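Local coordinates for oligopeptide-binding protein oppA (Lactococcus lactis, PDB 3DRF) that captures oligopeptides in a large cavity that closes like a Venus flytrap and serves the OppABCDF ABC transporter in their uptake, at residues Lys324-Asp329 / Asp391-Asn396; Val332-Gly337 / Lys374-Gln379; Lys383-Leu388 / Gly400-Asp405; Leu411-Arg416 / Gln431-Ile436. All blocks are in the same frame, centred on the assembly; numbering follows the deposited sequence.

Along the chain from the N terminus, the first segment met is 324-329, just before helix 330-339. Contact 1 closes the longest loop, from there to residues 391-396. Contact 2 lies wholly within that loop and joins helix 330-339 to the residues leading into helix 381-390. Contact 3 opens inside the loop as well but closes beyond it, at strand 401-404, so contacts 1 and 3 cross. Contact 4 follows in series and ties strand 407-414 to helix 422-435. Strands 394-396, 401-404 and 407-414 belong to one mixed sheet. Trp-393 O bonded to Arg-402 NH1 links contacts 1 and 3, and Ile-336 O bonded to Trp-433 NE1 links contacts 2 and 4.

Contact 1. Residues Lys324-Asp329 / Asp391-Asn396; sequences KTPLQD and DGWKLN
A Schellman motif ends helix 381-390, and Trp-393, the residue after its Gly-392 C-prime position, reaches Asp-329 and Pro-326 in the turn before helix 330-339. Trp-393 NE1 donates to Asp-329 OD2 at 2.9 Å, with an N-H...O angle of 157°. The oxygen lies close to the plane of the indole. It is met on its anti side, and the carboxylate is turned 66° from the ring. Asp-329 CG stands beside its own backbone N (chi1 -73°), which carries OD2 to the indole edge. Farther along the ring, Pro-326 CB touches Trp-393 CZ2 at 3.8 Å, and Pro-326 CG lies 4.0 Å from Trp-393 CH2.

Asp-391 brings a second carboxylate. Its OD2 comes within 3.3 Å of Asp-329 OD2, and the two groups are nearly perpendicular. Lys-404 NZ forms salt bridges to both oxygens and probably offsets their repulsion. Asp-329 OD2 is therefore gripped by a ring N-H and an ammonium group. Replacing Trp-393 by an alanine takes away the indole, and Asp-329 OD2 would probably lose its ring N-H donor while a gap opened beside Pro-326.

On the proline side, Leu-409 and Lys-407 of strand 407-414 both pack on Pro-326 and Trp-393. An ST turn shapes the 324-329 segment, with Thr-325 OG1 accepting from Leu-327 N. On the carboxylate side, one water donates to both acids, 3.1 Å from Asp-329 OD1 and 2.7 Å from Asp-391 OD1.

Contact 2. Residues Val332-Gly337 / Lys374-Gln379; sequences VRQAIG and KGYEKQ
Helix 330-339 packs against the loop that leads into helix 381-390, and Tyr-376 of that loop brings its ring against the helix at Gly-337 and Gln-334. The tight part is at Gly-337. Tyr-376 CD1 sits 3.6 Å from Gly-337 C and 3.9 Å from Gly-337 CA. The two backbones are close here, with Gly-337 CA and Tyr-376 CA 6.0 Å apart. Any side chain at Gly-337 would point at the ring, and a CB would clash with Tyr-376 CD1. The missing side chain is what lets the ring settle on the helix backbone.

Nearly one turn back, Tyr-376 CE1 lies 3.6 Å from Gln-334 O. The phenol then slants across the glutamine, where Tyr-376 OH meets Gln-334 CG at 3.5 Å. Tyr-376 CG stands beside its own backbone N (chi1 -60°), and this directs the ring to the helix. Both polar ends have partners in helix 516-533: Tyr-376 OH bonds to Asn-531 O, and Gln-334 NE2 bonds to Lys-532 O. With a smaller residue such as alanine at Tyr-376, a gap is likely to open at Gly-337 and Asn-531 O to lose its phenol partner.

The loose side is the loop beyond the ring. Lys-374 and Lys-378 are exposed to solvent and touch nothing on the helix segment. Glu-377 also turns from the helix and folds back on its own loop. There Glu-377 OE1 accepts from Gly-375 N at 2.9 Å through its syn lone pair.

Contact 3. Residues Lys383-Leu388 / Gly400-Asp405; sequences KANKLL and GYREKD
Asn-385 OD1 accepts the one hydrogen bond between the two segments, 2.9 Å from Arg-402 NH2. The bond is nearly straight, with an N-H...O angle of 165°. OD1 lies almost in the guanidinium plane, at its edge, while the donor is tilted 22° from the plane of the amide carbonyl. The amide and the guanidinium are turned 40° from each other.

Leu-388, almost one helical turn on from Asn-385, covers a face of the same group. Leu-388 CB lies over the guanidinium, offset toward its rim, at 3.6 Å from Arg-402 NE. Leu-388 CD1 packs beside the stem, 3.7 Å from Arg-402 CD. The arginine is extended from CG to NE, which carries its head from strand 401-404 to helix 381-390.

Other bonds grip the rest of the head. Arg-402 NH1 bonds to Trp-393 O and forms a salt bridge with Asp-389, and Arg-402 NE donates to Ile-436 O. Strand 401-404, helix 381-390 and the loops holding Trp-393 and Ile-436 thus meet at one buried arginine.

The chemistry implies a cation held mainly by neutral oxygens. One carboxylate, that of Asp-389, would balance its charge. Bonds at the edge of the guanidinium and the leucine over its face together should leave the group little freedom to rotate.

Contact 4. Residues Leu411-Arg416 / Gln431-Ile436; sequences LVYAAR and QQWKKI
Tyr-413 and Trp-433 form a T-shaped (edge-to-face) pair in a beta-alpha-beta unit, strand 407-414, helix 422-435 and strand 439-442. Tyr-413 CB points from the strand toward the helix, with CG anti to the backbone N (chi1 179°). Beyond CG the ring presents one face to the edge of the indole. Tyr-413 CD2 meets Trp-433 CZ3 at 3.8 Å, and Tyr-413 CE2 lies 3.9 Å from the same carbon. The indole carbon stands over the rim of the phenol ring, not over its centre. The phenol and the six-membered ring of Trp-433 have centroids 5.4 Å apart and planes at 80°.

The opposite face of Tyr-413 is covered from its own segment. Ala-415 CB sits 3.6 Å above that face, over the centre of the ring. An inverse gamma turn centred on Ala-414 lies between these two residues. The phenol is thus held between a methyl group and an indole edge. At the tip, Tyr-413 OH is hydrogen-bonded to Asp-470 of strand 468-474.

Trp-433 also has a polar partner beyond the pair: its NE1 donates to Ile-336 O of helix 330-339. Val-440 of strand 439-442 touches both rings. The pair therefore packs helix 422-435 onto the sheet, with helix 330-339 joined at the indole nitrogen.

Contact 1. Residues Lys324-Asp329 / Asp391-Asn396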
# COMPACT_ATOMS: atom_id res chain seq x y z
N LYS A 324 -23.95 13.06 -0.07
CA LYS A 324 -24.45 14.30 -0.67
C LYS A 324 -23.36 15.35 -0.59
O LYS A 324 -22.92 15.67 0.44
CB LYS A 324 -25.73 14.78 0.04
CG LYS A 324 -26.84 13.85 -0.23
CD LYS A 324 -28.18 14.30 0.31
CE LYS A 324 -29.14 13.13 0.22
NZ LYS A 324 -28.69 12.14 1.17
N THR A 325 -22.89 15.81 -1.74
CA THR A 325 -21.76 16.74 -1.79
C THR A 325 -21.66 17.39 -3.21
O THR A 325 -21.98 16.75 -4.14
CB THR A 325 -20.41 15.99 -1.46
OG1 THR A 325 -19.30 16.83 -1.73
CG2 THR A 325 -20.21 14.66 -2.23
N PRO A 326 -21.13 18.61 -3.31
CA PRO A 326 -20.85 19.16 -4.64
C PRO A 326 -19.96 18.24 -5.51
O PRO A 326 -20.00 18.28 -6.70
CB PRO A 326 -20.14 20.49 -4.31
CG PRO A 326 -20.80 20.92 -2.98
CD PRO A 326 -20.82 19.59 -2.25
N LEU A 327 -19.15 17.42 -4.83
CA LEU A 327 -18.29 16.45 -5.52
C LEU A 327 -19.02 15.34 -6.25
O LEU A 327 -18.41 14.63 -6.96
CB LEU A 327 -17.24 15.86 -4.57
CG LEU A 327 -16.19 16.93 -4.13
CD1 LEU A 327 -15.41 16.40 -2.88
CD2 LEU A 327 -15.27 17.34 -5.23
N GLN A 328 -20.34 15.24 -6.07
CA GLN A 328 -21.18 14.39 -6.90
C GLN A 328 -21.17 14.89 -8.35
O GLN A 328 -21.49 14.15 -9.18
CB GLN A 328 -22.64 14.43 -6.40
CG GLN A 328 -22.93 13.76 -5.06
CD GLN A 328 -24.38 14.06 -4.57
OE1 GLN A 328 -24.68 15.09 -4.02
NE2 GLN A 328 -25.25 13.09 -4.77
N ASP A 329 -20.88 16.16 -8.56
CA ASP A 329 -20.87 16.76 -9.94
C ASP A 329 -19.51 16.41 -10.58
O ASP A 329 -18.49 16.89 -10.16
CB ASP A 329 -21.05 18.30 -9.89
CG ASP A 329 -22.50 18.77 -9.52
OD1 ASP A 329 -23.42 18.07 -9.86
OD2 ASP A 329 -22.66 19.87 -9.03
N ASP A 391 -21.41 23.96 -15.63
CA ASP A 391 -22.17 23.16 -14.69
C ASP A 391 -23.03 23.97 -13.72
O ASP A 391 -23.59 23.48 -12.86
CB ASP A 391 -21.21 22.21 -13.91
CG ASP A 391 -21.92 21.05 -13.25
OD1 ASP A 391 -22.72 20.42 -13.85
OD2 ASP A 391 -21.74 20.88 -12.07
N GLY A 392 -23.12 25.27 -13.93
CA GLY A 392 -24.00 26.09 -13.11
C GLY A 392 -23.44 26.56 -11.78
O GLY A 392 -24.16 26.96 -10.95
N TRP A 393 -22.13 26.42 -11.59
CA TRP A 393 -21.48 26.91 -10.38
C TRP A 393 -21.00 28.35 -10.69
O TRP A 393 -19.90 28.53 -11.08
CB TRP A 393 -20.34 25.95 -9.98
CG TRP A 393 -20.81 24.67 -9.33
CD1 TRP A 393 -20.97 23.45 -9.91
CD2 TRP A 393 -21.24 24.54 -7.98
NE1 TRP A 393 -21.48 22.57 -9.01
CE2 TRP A 393 -21.66 23.18 -7.81
CE3 TRP A 393 -21.36 25.42 -6.91
CZ2 TRP A 393 -22.13 22.71 -6.62
CZ3 TRP A 393 -21.84 24.95 -5.71
CH2 TRP A 393 -22.22 23.57 -5.58
N LYS A 394 -21.90 29.31 -10.52
CA LYS A 394 -21.66 30.70 -10.93
C LYS A 394 -20.86 31.45 -9.90
O LYS A 394 -21.13 31.37 -8.75
CB LYS A 394 -23.02 31.36 -11.11
CG LYS A 394 -22.93 32.82 -11.59
CD LYS A 394 -24.39 33.37 -11.89
CE LYS A 394 -24.40 34.92 -11.92
NZ LYS A 394 -23.58 35.47 -13.01
N LEU A 395 -19.89 32.17 -10.36
CA LEU A 395 -19.08 32.99 -9.49
C LEU A 395 -19.83 34.16 -8.84
O LEU A 395 -20.44 34.95 -9.49
CB LEU A 395 -17.89 33.53 -10.31
CG LEU A 395 -16.80 34.25 -9.55
CD1 LEU A 395 -16.03 33.30 -8.58
CD2 LEU A 395 -15.80 34.77 -10.54
N ASN A 396 -19.76 34.22 -7.53
CA ASN A 396 -20.18 35.40 -6.79
C ASN A 396 -18.99 36.36 -6.74
O ASN A 396 -18.03 36.13 -6.04
CB ASN A 396 -20.63 35.00 -5.37
CG ASN A 396 -21.15 36.17 -4.55
OD1 ASN A 396 -20.82 37.30 -4.74
ND2 ASN A 396 -21.97 35.86 -3.60
O HOH W 1 -24.50 18.80 -12.63

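Contact 2. Residues Val332-Gly337 / Lys374-Gln379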
# COMPACT_ATOMS: atom_id res chain seq x y z
N VAL A 332 -17.18 19.31 -11.31
CA VAL A 332 -16.46 19.78 -10.11
C VAL A 332 -15.18 18.95 -9.81
O VAL A 332 -14.17 19.46 -9.59
CB VAL A 332 -17.41 19.81 -8.89
CG1 VAL A 332 -16.66 20.27 -7.61
CG2 VAL A 332 -18.56 20.83 -9.18
N ARG A 333 -15.35 17.65 -9.84
CA ARG A 333 -14.20 16.71 -9.63
C ARG A 333 -13.08 16.96 -10.63
O ARG A 333 -11.97 17.04 -10.29
CB ARG A 333 -14.66 15.21 -9.74
CG ARG A 333 -15.68 14.86 -8.60
CD ARG A 333 -15.94 13.33 -8.46
NE ARG A 333 -16.32 12.68 -9.74
CZ ARG A 333 -17.58 12.51 -10.14
NH1 ARG A 333 -18.59 12.97 -9.43
NH2 ARG A 333 -17.85 11.89 -11.29
N GLN A 334 -13.46 17.10 -11.89
CA GLN A 334 -12.49 17.34 -12.95
C GLN A 334 -11.81 18.72 -12.80
O GLN A 334 -10.62 18.83 -12.89
CB GLN A 334 -13.18 17.27 -14.33
CG GLN A 334 -13.64 15.81 -14.73
CD GLN A 334 -14.37 15.79 -16.05
OE1 GLN A 334 -14.67 16.81 -16.57
NE2 GLN A 334 -14.57 14.62 -16.60
N ALA A 335 -12.63 19.73 -12.48
CA ALA A 335 -12.12 21.12 -12.36
C ALA A 335 -11.06 21.22 -11.24
O ALA A 335 -10.05 21.81 -11.39
CB ALA A 335 -13.31 22.15 -12.13
N ILE A 336 -11.36 20.57 -10.12
CA ILE A 336 -10.47 20.62 -8.95
C ILE A 336 -9.12 19.93 -9.30
O ILE A 336 -8.10 20.34 -8.90
CB ILE A 336 -11.21 20.06 -7.72
CG1 ILE A 336 -12.28 21.07 -7.28
CG2 ILE A 336 -10.21 19.75 -6.52
CD1 ILE A 336 -13.25 20.54 -6.18
N GLY A 337 -9.19 18.88 -10.12
CA GLY A 337 -7.98 18.23 -10.66
C GLY A 337 -7.17 19.13 -11.62
O GLY A 337 -6.03 19.27 -11.48
N LYS A 374 -3.84 10.72 -21.12
CA LYS A 374 -3.77 12.07 -20.62
C LYS A 374 -4.61 12.17 -19.34
O LYS A 374 -5.73 11.74 -19.27
CB LYS A 374 -4.32 13.06 -21.63
CG LYS A 374 -3.71 12.96 -23.00
CD LYS A 374 -2.19 13.09 -22.99
CE LYS A 374 -1.58 12.99 -24.41
NZ LYS A 374 -0.16 12.71 -24.30
N GLY A 375 -4.00 12.77 -18.35
CA GLY A 375 -4.62 13.00 -17.07
C GLY A 375 -4.59 14.48 -16.70
O GLY A 375 -4.87 15.32 -17.51
N TYR A 376 -4.17 14.75 -15.49
CA TYR A 376 -4.25 16.09 -14.86
C TYR A 376 -2.84 16.58 -14.58
O TYR A 376 -2.63 17.45 -13.77
CB TYR A 376 -5.14 16.05 -13.56
CG TYR A 376 -6.57 15.61 -13.86
CD1 TYR A 376 -7.59 16.55 -14.12
CD2 TYR A 376 -6.88 14.25 -13.99
CE1 TYR A 376 -8.86 16.12 -14.45
CE2 TYR A 376 -8.14 13.85 -14.31
CZ TYR A 376 -9.12 14.77 -14.55
OH TYR A 376 -10.39 14.40 -14.89
N GLU A 377 -1.89 16.03 -15.32
CA GLU A 377 -0.46 16.36 -15.13
C GLU A 377 -0.05 17.80 -15.58
O GLU A 377 1.01 18.24 -15.26
CB GLU A 377 0.43 15.29 -15.80
CG GLU A 377 0.31 15.20 -17.34
CD GLU A 377 -0.83 14.31 -17.87
OE1 GLU A 377 -1.62 13.88 -17.10
OE2 GLU A 377 -0.91 14.13 -19.07
N LYS A 378 -0.94 18.44 -16.34
CA LYS A 378 -0.75 19.84 -16.76
C LYS A 378 -1.86 20.70 -16.18
O LYS A 378 -2.99 20.42 -16.33
CB LYS A 378 -0.79 19.92 -18.31
CG LYS A 378 -0.64 21.30 -18.88
CD LYS A 378 -0.54 21.21 -20.37
CE LYS A 378 -0.34 22.63 -21.03
NZ LYS A 378 0.79 23.37 -20.42
N GLN A 379 -1.46 21.76 -15.48
CA GLN A 379 -2.44 22.69 -14.92
C GLN A 379 -3.26 23.32 -16.06
O GLN A 379 -2.71 23.65 -17.07
CB GLN A 379 -1.75 23.80 -14.10
CG GLN A 379 -2.79 24.69 -13.36
CD GLN A 379 -2.14 25.80 -12.51
OE1 GLN A 379 -2.59 26.11 -11.46
NE2 GLN A 379 -1.12 26.38 -13.04

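Contact 3. Residues Lys383-Leu388 / Gly400-Asp405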
# COMPACT_ATOMS: atom_id res chain seq x y z
N LYS A 383 -9.67 25.69 -18.34
CA LYS A 383 -10.60 24.55 -18.46
C LYS A 383 -11.42 24.31 -17.19
O LYS A 383 -12.55 24.07 -17.24
CB LYS A 383 -9.83 23.27 -18.87
CG LYS A 383 -10.73 22.05 -19.06
CD LYS A 383 -9.96 20.91 -19.75
CE LYS A 383 -10.92 19.82 -20.09
NZ LYS A 383 -10.35 18.65 -20.79
N ALA A 384 -10.75 24.41 -16.04
CA ALA A 384 -11.42 24.27 -14.77
C ALA A 384 -12.54 25.28 -14.60
O ALA A 384 -13.61 24.93 -14.29
CB ALA A 384 -10.39 24.41 -13.64
N ASN A 385 -12.24 26.56 -14.83
CA ASN A 385 -13.27 27.62 -14.75
C ASN A 385 -14.43 27.39 -15.76
O ASN A 385 -15.55 27.57 -15.41
CB ASN A 385 -12.60 29.02 -14.92
CG ASN A 385 -11.93 29.53 -13.63
OD1 ASN A 385 -12.51 29.58 -12.62
ND2 ASN A 385 -10.71 29.97 -13.76
N LYS A 386 -14.11 26.98 -16.97
CA LYS A 386 -15.12 26.68 -18.01
C LYS A 386 -16.05 25.55 -17.53
O LYS A 386 -17.21 25.66 -17.64
CB LYS A 386 -14.41 26.32 -19.32
CG LYS A 386 -15.38 26.02 -20.47
CD LYS A 386 -14.59 25.77 -21.77
CE LYS A 386 -15.43 25.34 -22.92
NZ LYS A 386 -15.54 23.98 -22.90
N LEU A 387 -15.46 24.46 -17.01
CA LEU A 387 -16.23 23.31 -16.52
C LEU A 387 -17.22 23.73 -15.45
O LEU A 387 -18.32 23.29 -15.44
CB LEU A 387 -15.29 22.22 -15.97
CG LEU A 387 -14.56 21.42 -17.05
CD1 LEU A 387 -13.40 20.66 -16.43
CD2 LEU A 387 -15.51 20.34 -17.69
N LEU A 388 -16.77 24.59 -14.55
CA LEU A 388 -17.61 25.04 -13.44
C LEU A 388 -18.73 25.98 -13.94
O LEU A 388 -19.83 25.85 -13.53
CB LEU A 388 -16.74 25.71 -12.34
CG LEU A 388 -15.85 24.67 -11.60
CD1 LEU A 388 -14.84 25.43 -10.71
CD2 LEU A 388 -16.75 23.72 -10.80
N GLY A 400 -15.80 36.08 -4.29
CA GLY A 400 -14.79 35.35 -5.06
C GLY A 400 -14.96 33.83 -5.16
O GLY A 400 -14.11 33.18 -5.67
N TYR A 401 -16.08 33.35 -4.68
CA TYR A 401 -16.36 31.91 -4.73
C TYR A 401 -17.68 31.63 -5.45
O TYR A 401 -18.57 32.46 -5.51
CB TYR A 401 -16.38 31.32 -3.31
CG TYR A 401 -15.05 31.47 -2.59
CD1 TYR A 401 -13.93 30.77 -2.99
CD2 TYR A 401 -14.90 32.37 -1.57
CE1 TYR A 401 -12.73 30.88 -2.32
CE2 TYR A 401 -13.72 32.52 -0.93
CZ TYR A 401 -12.63 31.79 -1.32
OH TYR A 401 -11.39 31.92 -0.68
N ARG A 402 -17.74 30.43 -5.98
CA ARG A 402 -18.89 29.97 -6.76
C ARG A 402 -20.02 29.40 -5.92
O ARG A 402 -19.78 28.97 -4.83
CB ARG A 402 -18.43 28.93 -7.79
CG ARG A 402 -17.45 29.52 -8.87
CD ARG A 402 -16.91 28.38 -9.73
NE ARG A 402 -15.95 28.88 -10.73
CZ ARG A 402 -16.29 29.43 -11.89
NH1 ARG A 402 -17.54 29.49 -12.22
NH2 ARG A 402 -15.38 29.82 -12.75
N GLU A 403 -21.23 29.47 -6.48
CA GLU A 403 -22.45 29.03 -5.80
C GLU A 403 -23.39 28.38 -6.84
O GLU A 403 -23.38 28.71 -7.96
CB GLU A 403 -23.18 30.23 -5.18
CG GLU A 403 -22.36 31.08 -4.21
CD GLU A 403 -23.13 32.28 -3.67
OE1 GLU A 403 -24.31 32.34 -3.96
OE2 GLU A 403 -22.55 33.04 -2.99
N LYS A 404 -24.22 27.47 -6.35
CA LYS A 404 -25.24 26.84 -7.16
C LYS A 404 -26.50 26.77 -6.31
O LYS A 404 -26.51 26.12 -5.30
CB LYS A 404 -24.83 25.44 -7.60
CG LYS A 404 -25.91 24.76 -8.50
CD LYS A 404 -25.57 23.34 -8.83
CE LYS A 404 -24.60 23.32 -9.98
NZ LYS A 404 -24.42 21.93 -10.60
N ASP A 405 -27.54 27.49 -6.74
CA ASP A 405 -28.79 27.60 -6.02
C ASP A 405 -28.57 27.91 -4.56
O ASP A 405 -29.14 27.28 -3.70
CB ASP A 405 -29.59 26.30 -6.16
CG ASP A 405 -31.07 26.48 -5.73
OD1 ASP A 405 -31.65 27.59 -5.82
OD2 ASP A 405 -31.62 25.47 -5.26

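Contact 4. Residues Leu411-Arg416 / Gln431-Ile436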
# COMPACT_ATOMS: atom_id res chain seq x y z
N LEU A 411 -15.27 23.30 0.57
CA LEU A 411 -14.85 21.90 0.84
C LEU A 411 -13.75 21.86 1.90
O LEU A 411 -12.97 22.74 2.04
CB LEU A 411 -14.33 21.22 -0.45
CG LEU A 411 -15.35 21.25 -1.62
CD1 LEU A 411 -14.68 20.84 -2.96
CD2 LEU A 411 -16.49 20.34 -1.35
N VAL A 412 -13.72 20.72 2.57
CA VAL A 412 -12.70 20.44 3.58
C VAL A 412 -11.63 19.52 3.00
O VAL A 412 -11.92 18.46 2.53
CB VAL A 412 -13.35 19.76 4.83
CG1 VAL A 412 -12.25 19.28 5.79
CG2 VAL A 412 -14.36 20.71 5.54
N TYR A 413 -10.39 19.96 3.14
CA TYR A 413 -9.22 19.23 2.64
C TYR A 413 -8.45 18.64 3.81
O TYR A 413 -7.81 19.35 4.56
CB TYR A 413 -8.32 20.21 1.93
CG TYR A 413 -6.99 19.72 1.29
CD1 TYR A 413 -6.74 18.37 0.97
CD2 TYR A 413 -5.98 20.64 0.99
CE1 TYR A 413 -5.53 18.00 0.38
CE2 TYR A 413 -4.83 20.29 0.41
CZ TYR A 413 -4.60 18.95 0.12
OH TYR A 413 -3.45 18.54 -0.47
N ALA A 414 -8.54 17.33 3.95
CA ALA A 414 -7.78 16.59 4.98
C ALA A 414 -6.31 16.33 4.51
O ALA A 414 -5.93 15.23 4.20
CB ALA A 414 -8.48 15.25 5.34
N ALA A 415 -5.54 17.39 4.38
CA ALA A 415 -4.14 17.29 4.02
C ALA A 415 -3.36 16.69 5.20
O ALA A 415 -3.68 16.87 6.35
CB ALA A 415 -3.60 18.68 3.64
N ARG A 416 -2.33 15.96 4.83
CA ARG A 416 -1.51 15.21 5.78
C ARG A 416 -0.19 15.91 6.14
O ARG A 416 0.36 16.65 5.39
CB ARG A 416 -1.20 13.82 5.19
CG ARG A 416 -2.45 13.03 4.76
CD ARG A 416 -2.13 11.56 4.49
NE ARG A 416 -1.20 11.43 3.41
CZ ARG A 416 -0.78 10.27 2.97
NH1 ARG A 416 -1.16 9.18 3.54
NH2 ARG A 416 0.10 10.24 2.02
N GLN A 431 -4.67 27.93 -2.66
CA GLN A 431 -4.53 29.11 -3.49
C GLN A 431 -4.94 28.83 -4.94
O GLN A 431 -5.62 29.60 -5.51
CB GLN A 431 -3.07 29.61 -3.43
CG GLN A 431 -2.74 30.73 -4.39
CD GLN A 431 -1.25 30.95 -4.58
OE1 GLN A 431 -0.40 30.25 -4.06
NE2 GLN A 431 -0.94 31.99 -5.34
N GLN A 432 -4.56 27.69 -5.52
CA GLN A 432 -5.01 27.39 -6.88
C GLN A 432 -6.55 27.21 -6.94
O GLN A 432 -7.18 27.67 -7.85
CB GLN A 432 -4.31 26.13 -7.45
CG GLN A 432 -2.77 26.12 -7.39
CD GLN A 432 -2.13 27.42 -7.91
OE1 GLN A 432 -2.39 27.83 -9.00
NE2 GLN A 432 -1.31 28.00 -7.10
N TRP A 433 -7.11 26.56 -5.94
CA TRP A 433 -8.54 26.35 -5.90
C TRP A 433 -9.33 27.68 -5.74
O TRP A 433 -10.34 27.84 -6.31
CB TRP A 433 -8.83 25.30 -4.79
CG TRP A 433 -8.37 23.90 -5.25
CD1 TRP A 433 -8.38 23.44 -6.49
CD2 TRP A 433 -7.79 22.87 -4.44
NE1 TRP A 433 -7.89 22.16 -6.55
CE2 TRP A 433 -7.52 21.79 -5.30
CE3 TRP A 433 -7.52 22.75 -3.09
CZ2 TRP A 433 -6.97 20.58 -4.84
CZ3 TRP A 433 -6.94 21.53 -2.61
CH2 TRP A 433 -6.66 20.48 -3.50
N LYS A 434 -8.76 28.60 -4.98
CA LYS A 434 -9.35 29.95 -4.90
C LYS A 434 -9.40 30.62 -6.29
O LYS A 434 -10.35 31.28 -6.59
CB LYS A 434 -8.58 30.77 -3.88
CG LYS A 434 -9.13 32.21 -3.71
CD LYS A 434 -8.41 32.92 -2.57
CE LYS A 434 -9.00 34.33 -2.26
NZ LYS A 434 -8.07 35.09 -1.36
N LYS A 435 -8.37 30.42 -7.11
CA LYS A 435 -8.38 30.94 -8.49
C LYS A 435 -9.56 30.45 -9.31
O LYS A 435 -9.98 31.13 -10.21
CB LYS A 435 -7.08 30.62 -9.27
CG LYS A 435 -5.78 31.17 -8.65
CD LYS A 435 -4.55 30.63 -9.43
CE LYS A 435 -3.26 31.08 -8.84
NZ LYS A 435 -2.17 30.58 -9.63
N ILE A 436 -10.08 29.27 -9.01
CA ILE A 436 -11.27 28.75 -9.74
C ILE A 436 -12.58 28.86 -8.95
O ILE A 436 -13.53 28.30 -9.31
CB ILE A 436 -11.09 27.29 -10.27
CG1 ILE A 436 -10.91 26.31 -9.09
CG2 ILE A 436 -9.86 27.21 -11.31
CD1 ILE A 436 -11.12 24.83 -9.45